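PDB 2X9Z: CELL WALL surface anchor family protein from Streptococcus pneumoniae, which serves as the repeating backbone subunit (RrgB) of the Streptococcus pneumoniae pilus, probably building the pilus shaft used in cell adhesion. Local coordinates for residues V34-V39 with Y116-N121; G224-Y229 with W243-P248. The protein carries 1 engineered substitution. All blocks are in the same frame, centred on the assembly; numbering follows the deposited sequence.

Interaction 1. Residues V34-V39 with Y116-N121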
loop_
_atom_site.group_PDB
_atom_site.type_symbol
_atom_site.label_atom_id
_atom_site.label_comp_id
_atom_site.label_asym_id
_atom_site.label_seq_id
_atom_site.Cartn_x
_atom_site.Cartn_y
_atom_site.Cartn_z
ATOM N N VAL A 34 -2.610 17.376 -6.446
ATOM C CA VAL A 34 -1.495 16.575 -6.933
ATOM C C VAL A 34 -2.045 15.316 -7.604
ATOM O O VAL A 34 -2.796 14.559 -6.989
ATOM C CB VAL A 34 -0.556 16.185 -5.767
ATOM C CG1 VAL A 34 0.649 15.411 -6.282
ATOM C CG2 VAL A 34 -0.115 17.436 -4.996
ATOM N N GLU A 35 -1.674 15.097 -8.861
ATOM C CA GLU A 35 -2.208 13.981 -9.635
ATOM C C GLU A 35 -1.257 12.793 -9.624
ATOM O O GLU A 35 -0.054 12.940 -9.868
ATOM C CB GLU A 35 -2.485 14.422 -11.069
ATOM C CG GLU A 35 -3.554 15.497 -11.162
ATOM C CD GLU A 35 -3.710 16.034 -12.563
ATOM O OE1 GLU A 35 -2.828 16.802 -13.003
ATOM O OE2 GLU A 35 -4.711 15.687 -13.219
ATOM N N TYR A 36 -1.817 11.614 -9.359
ATOM C CA TYR A 36 -1.059 10.381 -9.215
ATOM C C TYR A 36 -1.488 9.316 -10.210
ATOM O O TYR A 36 -2.618 9.315 -10.700
ATOM C CB TYR A 36 -1.272 9.807 -7.816
ATOM C CG TYR A 36 -0.549 10.546 -6.712
ATOM C CD1 TYR A 36 -1.149 11.602 -6.033
ATOM C CD2 TYR A 36 0.732 10.180 -6.343
ATOM C CE1 TYR A 36 -0.484 12.270 -5.017
ATOM C CE2 TYR A 36 1.392 10.830 -5.334
ATOM C CZ TYR A 36 0.788 11.871 -4.671
ATOM O OH TYR A 36 1.480 12.514 -3.668
ATOM N N GLU A 37 -0.584 8.382 -10.469
ATOM C CA GLU A 37 -0.930 7.204 -11.244
ATOM C C GLU A 37 -0.155 5.982 -10.761
ATOM O O GLU A 37 1.002 6.080 -10.322
ATOM C CB GLU A 37 -0.692 7.442 -12.734
ATOM C CG GLU A 37 0.757 7.643 -13.101
ATOM C CD GLU A 37 0.941 7.993 -14.563
ATOM O OE1 GLU A 37 2.001 7.660 -15.121
ATOM O OE2 GLU A 37 0.027 8.608 -15.154
ATOM N N ILE A 38 -0.817 4.831 -10.830
ATOM C CA ILE A 38 -0.218 3.547 -10.513
ATOM C C ILE A 38 -0.348 2.716 -11.787
ATOM O O ILE A 38 -1.453 2.541 -12.305
ATOM C CB ILE A 38 -0.992 2.838 -9.378
ATOM C CG1 ILE A 38 -1.093 3.730 -8.132
ATOM C CG2 ILE A 38 -0.367 1.484 -9.063
ATOM C CD1 ILE A 38 -2.138 3.252 -7.163
ATOM N N VAL A 39 0.777 2.229 -12.300
ATOM C CA VAL A 39 0.782 1.450 -13.530
ATOM C C VAL A 39 1.291 0.043 -13.225
ATOM O O VAL A 39 2.357 -0.114 -12.611
ATOM C CB VAL A 39 1.668 2.108 -14.612
ATOM C CG1 VAL A 39 1.797 1.202 -15.817
ATOM C CG2 VAL A 39 1.105 3.476 -15.008
ATOM N N TYR A 116 -5.699 9.100 -9.870
ATOM C CA TYR A 116 -6.467 9.789 -8.831
ATOM C C TYR A 116 -5.688 11.022 -8.409
ATOM O O TYR A 116 -4.554 11.219 -8.835
ATOM C CB TYR A 116 -6.693 8.881 -7.617
ATOM C CG TYR A 116 -5.430 8.574 -6.848
ATOM C CD1 TYR A 116 -5.030 9.379 -5.779
ATOM C CD2 TYR A 116 -4.628 7.494 -7.191
ATOM C CE1 TYR A 116 -3.866 9.113 -5.063
ATOM C CE2 TYR A 116 -3.463 7.211 -6.480
ATOM C CZ TYR A 116 -3.089 8.029 -5.422
ATOM O OH TYR A 116 -1.943 7.758 -4.721
ATOM N N SER A 117 -6.292 11.848 -7.572
ATOM C CA SER A 117 -5.565 12.998 -7.056
ATOM C C SER A 117 -5.677 13.106 -5.544
ATOM O O SER A 117 -6.528 12.457 -4.916
ATOM C CB SER A 117 -6.022 14.291 -7.731
ATOM O OG SER A 117 -7.376 14.573 -7.434
ATOM N N ALA A 118 -4.794 13.920 -4.973
ATOM C CA ALA A 118 -4.827 14.251 -3.557
ATOM C C ALA A 118 -4.472 15.718 -3.434
ATOM O O ALA A 118 -3.873 16.290 -4.334
ATOM C CB ALA A 118 -3.846 13.399 -2.786
ATOM N N THR A 119 -4.856 16.331 -2.325
ATOM C CA THR A 119 -4.620 17.752 -2.129
ATOM C C THR A 119 -3.630 17.958 -0.994
ATOM O O THR A 119 -3.804 17.404 0.089
ATOM C CB THR A 119 -5.932 18.457 -1.765
ATOM O OG1 THR A 119 -6.892 18.218 -2.795
ATOM C CG2 THR A 119 -5.727 19.955 -1.617
ATOM N N LEU A 120 -2.593 18.753 -1.232
ATOM C CA LEU A 120 -1.675 19.099 -0.156
ATOM C C LEU A 120 -2.402 20.021 0.821
ATOM O O LEU A 120 -2.949 21.046 0.420
ATOM C CB LEU A 120 -0.404 19.765 -0.697
ATOM C CG LEU A 120 0.738 19.965 0.304
ATOM C CD1 LEU A 120 1.283 18.625 0.769
ATOM C CD2 LEU A 120 1.847 20.812 -0.299
ATOM N N ASN A 121 -2.436 19.649 2.094
ATOM C CA ASN A 121 -3.221 20.402 3.070
ATOM C C ASN A 121 -2.372 21.061 4.155
ATOM O O ASN A 121 -1.155 20.894 4.190
ATOM C CB ASN A 121 -4.313 19.516 3.679
ATOM C CG ASN A 121 -3.744 18.365 4.482
ATOM O OD1 ASN A 121 -2.900 18.570 5.348
ATOM N ND2 ASN A 121 -4.189 17.141 4.187
#
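Val-34 and Ala-118 exchange two backbone hydrogen bonds, from Val-34 N to Ala-118 O (2.7 Å) and from Ala-118 N back to Val-34 O (2.9 Å). Tyr-36 and Tyr-116 form a second such pair: Tyr-36 N reaches Tyr-116 O at 2.8 Å, while Tyr-116 N returns a longer bond of 3.2 Å to Tyr-36 O. Between them Glu-35 and Ser-117 are a non-hydrogen-bonded pair, and the CA of Ser-117 lies 3.2 Å from Val-34 O in a CA-H...O contact. This is antiparallel pairing of strands 33-42 and 110-120, neighbours inside a five-stranded antiparallel sheet, with strands 4-9 and 61-72 flanking them; both segments fall in a region assigned by sequence to a pilin backbone family of the Adhesin clan. The two sheet faces differ. Glu-35 and Ser-117 share one; Glu-35 is exposed, as suits a charge, and the buried hydroxyl of Ser-117 is bonded to Asn-64. On the other, Val-34, Tyr-36, Tyr-116 and Ala-118 are buried. With CG of Tyr-116 set between its backbone N and carbonyl carbon (chi1 68°), the ring swings toward strand 33-42 and CB of Tyr-36 packs over its face, 3.5 Å from CZ. The two rings are nearly parallel, 9° apart, but so displaced that they barely overlap. Ile-38 sends CD1 to the edge of the Tyr-116 ring, 4.2 Å from CE2. The small methyl of Ala-118 lets Tyr-36 come alongside, CE1 being its nearest ring atom. Phe-91 meets Tyr-116 edge-to-face, and Met-57 touches both Tyr-116 and Ala-118.

Interaction 2. Residues G224-Y229 with W243-P248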
loop_
_atom_site.group_PDB
_atom_site.type_symbol
_atom_site.label_atom_id
_atom_site.label_comp_id
_atom_site.label_asym_id
_atom_site.label_seq_id
_atom_site.Cartn_x
_atom_site.Cartn_y
_atom_site.Cartn_z
ATOM N N GLY A 224 3.969 -17.914 2.109
ATOM C CA GLY A 224 2.636 -18.476 2.207
ATOM C C GLY A 224 1.608 -17.643 2.964
ATOM O O GLY A 224 0.433 -18.034 3.048
ATOM N N TYR A 225 2.036 -16.502 3.505
ATOM C CA TYR A 225 1.146 -15.624 4.263
ATOM C C TYR A 225 1.077 -14.232 3.653
ATOM O O TYR A 225 2.100 -13.669 3.248
ATOM C CB TYR A 225 1.604 -15.505 5.725
ATOM C CG TYR A 225 1.408 -16.774 6.520
ATOM C CD1 TYR A 225 2.385 -17.762 6.545
ATOM C CD2 TYR A 225 0.229 -16.999 7.228
ATOM C CE1 TYR A 225 2.196 -18.934 7.261
ATOM C CE2 TYR A 225 0.030 -18.171 7.940
ATOM C CZ TYR A 225 1.017 -19.129 7.959
ATOM O OH TYR A 225 0.822 -20.293 8.671
ATOM N N SER A 226 -0.132 -13.671 3.627
ATOM C CA SER A 226 -0.352 -12.303 3.169
ATOM C C SER A 226 -0.769 -11.418 4.335
ATOM O O SER A 226 -1.455 -11.866 5.251
ATOM C CB SER A 226 -1.392 -12.273 2.059
ATOM O OG SER A 226 -0.895 -12.974 0.935
ATOM N N ALA A 227 -0.340 -10.158 4.284
ATOM C CA ALA A 227 -0.518 -9.223 5.387
ATOM C C ALA A 227 -1.704 -8.296 5.164
ATOM O O ALA A 227 -1.726 -7.520 4.200
ATOM C CB ALA A 227 0.758 -8.415 5.599
ATOM N N ASP A 228 -2.657 -8.360 6.091
ATOM C CA ASP A 228 -3.881 -7.562 6.072
ATOM C C ASP A 228 -3.782 -6.538 7.205
ATOM O O ASP A 228 -4.019 -6.859 8.381
ATOM C CB ASP A 228 -5.078 -8.510 6.249
ATOM C CG ASP A 228 -6.397 -7.799 6.513
ATOM O OD1 ASP A 228 -6.491 -6.552 6.410
ATOM O OD2 ASP A 228 -7.367 -8.526 6.827
ATOM N N TYR A 229 -3.404 -5.308 6.854
ATOM C CA TYR A 229 -3.209 -4.243 7.837
ATOM C C TYR A 229 -4.562 -3.607 8.161
ATOM O O TYR A 229 -5.285 -3.143 7.267
ATOM C CB TYR A 229 -2.236 -3.185 7.314
ATOM C CG TYR A 229 -0.882 -3.737 6.904
ATOM C CD1 TYR A 229 -0.678 -4.241 5.621
ATOM C CD2 TYR A 229 0.193 -3.745 7.794
ATOM C CE1 TYR A 229 0.554 -4.745 5.235
ATOM C CE2 TYR A 229 1.434 -4.248 7.418
ATOM C CZ TYR A 229 1.609 -4.740 6.136
ATOM O OH TYR A 229 2.835 -5.223 5.750
ATOM N N TRP A 243 -2.905 -13.872 6.771
ATOM C CA TRP A 243 -3.742 -14.908 6.178
ATOM C C TRP A 243 -2.875 -15.923 5.452
ATOM O O TRP A 243 -2.014 -15.542 4.659
ATOM C CB TRP A 243 -4.686 -14.300 5.141
ATOM C CG TRP A 243 -5.724 -13.342 5.629
ATOM C CD1 TRP A 243 -5.523 -12.053 6.062
ATOM C CD2 TRP A 243 -7.145 -13.555 5.644
ATOM N NE1 TRP A 243 -6.736 -11.469 6.367
ATOM C CE2 TRP A 243 -7.741 -12.369 6.127
ATOM C CE3 TRP A 243 -7.969 -14.637 5.311
ATOM C CZ2 TRP A 243 -9.125 -12.233 6.282
ATOM C CZ3 TRP A 243 -9.350 -14.501 5.467
ATOM C CH2 TRP A 243 -9.910 -13.308 5.947
ATOM N N LYS A 244 -3.114 -17.211 5.689
ATOM C CA LYS A 244 -2.357 -18.253 4.994
ATOM C C LYS A 244 -2.903 -18.461 3.574
ATOM O O LYS A 244 -3.516 -19.486 3.277
ATOM C CB LYS A 244 -2.399 -19.560 5.783
ATOM C CG LYS A 244 -1.317 -20.540 5.403
ATOM C CD LYS A 244 -1.455 -21.820 6.223
ATOM C CE LYS A 244 -0.324 -22.785 5.939
ATOM N NZ LYS A 244 -0.361 -23.914 6.905
ATOM N N ASP A 245 -2.672 -17.486 2.697
ATOM C CA ASP A 245 -3.221 -17.514 1.339
ATOM C C ASP A 245 -2.374 -18.308 0.343
ATOM O O ASP A 245 -2.840 -18.616 -0.754
ATOM C CB ASP A 245 -3.396 -16.090 0.803
ATOM C CG ASP A 245 -4.476 -15.305 1.531
ATOM O OD1 ASP A 245 -5.451 -15.917 2.032
ATOM O OD2 ASP A 245 -4.344 -14.063 1.595
ATOM N N GLU A 246 -1.131 -18.615 0.705
ATOM C CA GLU A 246 -0.237 -19.384 -0.165
ATOM C C GLU A 246 -0.038 -18.712 -1.524
ATOM O O GLU A 246 -0.056 -19.364 -2.571
ATOM C CB GLU A 246 -0.738 -20.827 -0.331
ATOM C CG GLU A 246 -0.846 -21.595 0.979
ATOM C CD GLU A 246 0.497 -21.804 1.657
ATOM O OE1 GLU A 246 1.543 -21.528 1.026
ATOM O OE2 GLU A 246 0.507 -22.253 2.824
ATOM N N ASN A 247 0.146 -17.396 -1.491
ATOM C CA ASN A 247 0.408 -16.607 -2.690
ATOM C C ASN A 247 1.809 -15.996 -2.677
ATOM O O ASN A 247 2.468 -15.977 -1.638
ATOM C CB ASN A 247 -0.626 -15.484 -2.794
ATOM C CG ASN A 247 -1.971 -15.975 -3.286
ATOM O OD1 ASN A 247 -2.055 -16.915 -4.083
ATOM N ND2 ASN A 247 -3.032 -15.334 -2.822
ATOM N N PRO A 248 2.262 -15.483 -3.836
ATOM C CA PRO A 248 3.551 -14.790 -3.893
ATOM C C PRO A 248 3.527 -13.528 -3.038
ATOM O O PRO A 248 2.450 -13.011 -2.724
ATOM C CB PRO A 248 3.677 -14.394 -5.371
ATOM C CG PRO A 248 2.705 -15.254 -6.108
ATOM C CD PRO A 248 1.588 -15.512 -5.148
HETATM O O HOH W 1 4.614 -15.897 -0.028
HETATM O O HOH W 2 1.866 -12.687 0.053
HETATM O O HOH W 3 0.442 -15.501 0.702
#
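The Tyr-225 ring carries the aliphatic chain of Lys-244 over one face: CG sits 4.0 Å from the ring centroid in a CH-pi contact, and CB comes to 3.5 Å from CE2. With its CG anti to the backbone N (chi1 -161°) and every later torsion extended, the lysine, an exposed residue, runs past the phenol toward its hydroxyl. Trp-165 meets the same tyrosine edge-to-face. The indole of Trp-243 is held at its edge, where NE1 gives a hydrogen bond to Asp-228 OD2 (3.0 Å); the bond uses the anti lone pair of OD2, which lies close to the ring plane. His-144 stacks on the indole. The carboxylate and indole run side by side with planes 27° apart, and Asn-146 bonds the other oxygen, OD1. Trp-243 and Asn-146, one at each carboxylate oxygen, should together restrain the carboxylate's rotation.

The backbone joins next. Ser-226 and Trp-243 exchange two hydrogen bonds, with Ser-226 N to Trp-243 O at 2.8 Å. That carbonyl also takes a weak bond from Asp-245 N, closing an inverse gamma turn centred on Lys-244. Beyond it Glu-246 N binds Gly-224 O (2.9 Å). Gly-224 has a positive phi of 90°, which glycine adopts readily for want of a CB; Glu-246 folds its carboxylate over the bare CA. One water bridges Gly-224 N and Asn-247 O, and another joins Asn-247 N to Ser-226 OG, which is also bonded to Asp-143.

The arrangement is that of an antiparallel edge pairing, strand 226-229 against the end of strand 237-243, which gives way to an inverse gamma turn and a water-bridged loop at the edge of a four-stranded mixed sheet, in a region matching a Cna-B-like family of the Transthyretin clan.

Both contacts pair antiparallel chain, but in regions of two different pilin families on opposite sides of the chain's centre, with their own strands and nearest atoms about 15 Å apart. Interaction 1 lies inside a sheet, between strands that each have another neighbour, and regular backbone bonding is combined with an apolar and aromatic face buried in part by strand 50-57. Interaction 2 is only partly buried and sits at a sheet edge where one partner leaves strand form. There a single bridge is supplemented by side-chain hydrogen bonding, a lysine chain across a tyrosine, and ordered waters. Tyrosine faces serve in both, covered by a neighbouring tyrosine's CB in 34-39/116-121 and by a solvent-exposed lysine in 224-229/243-248.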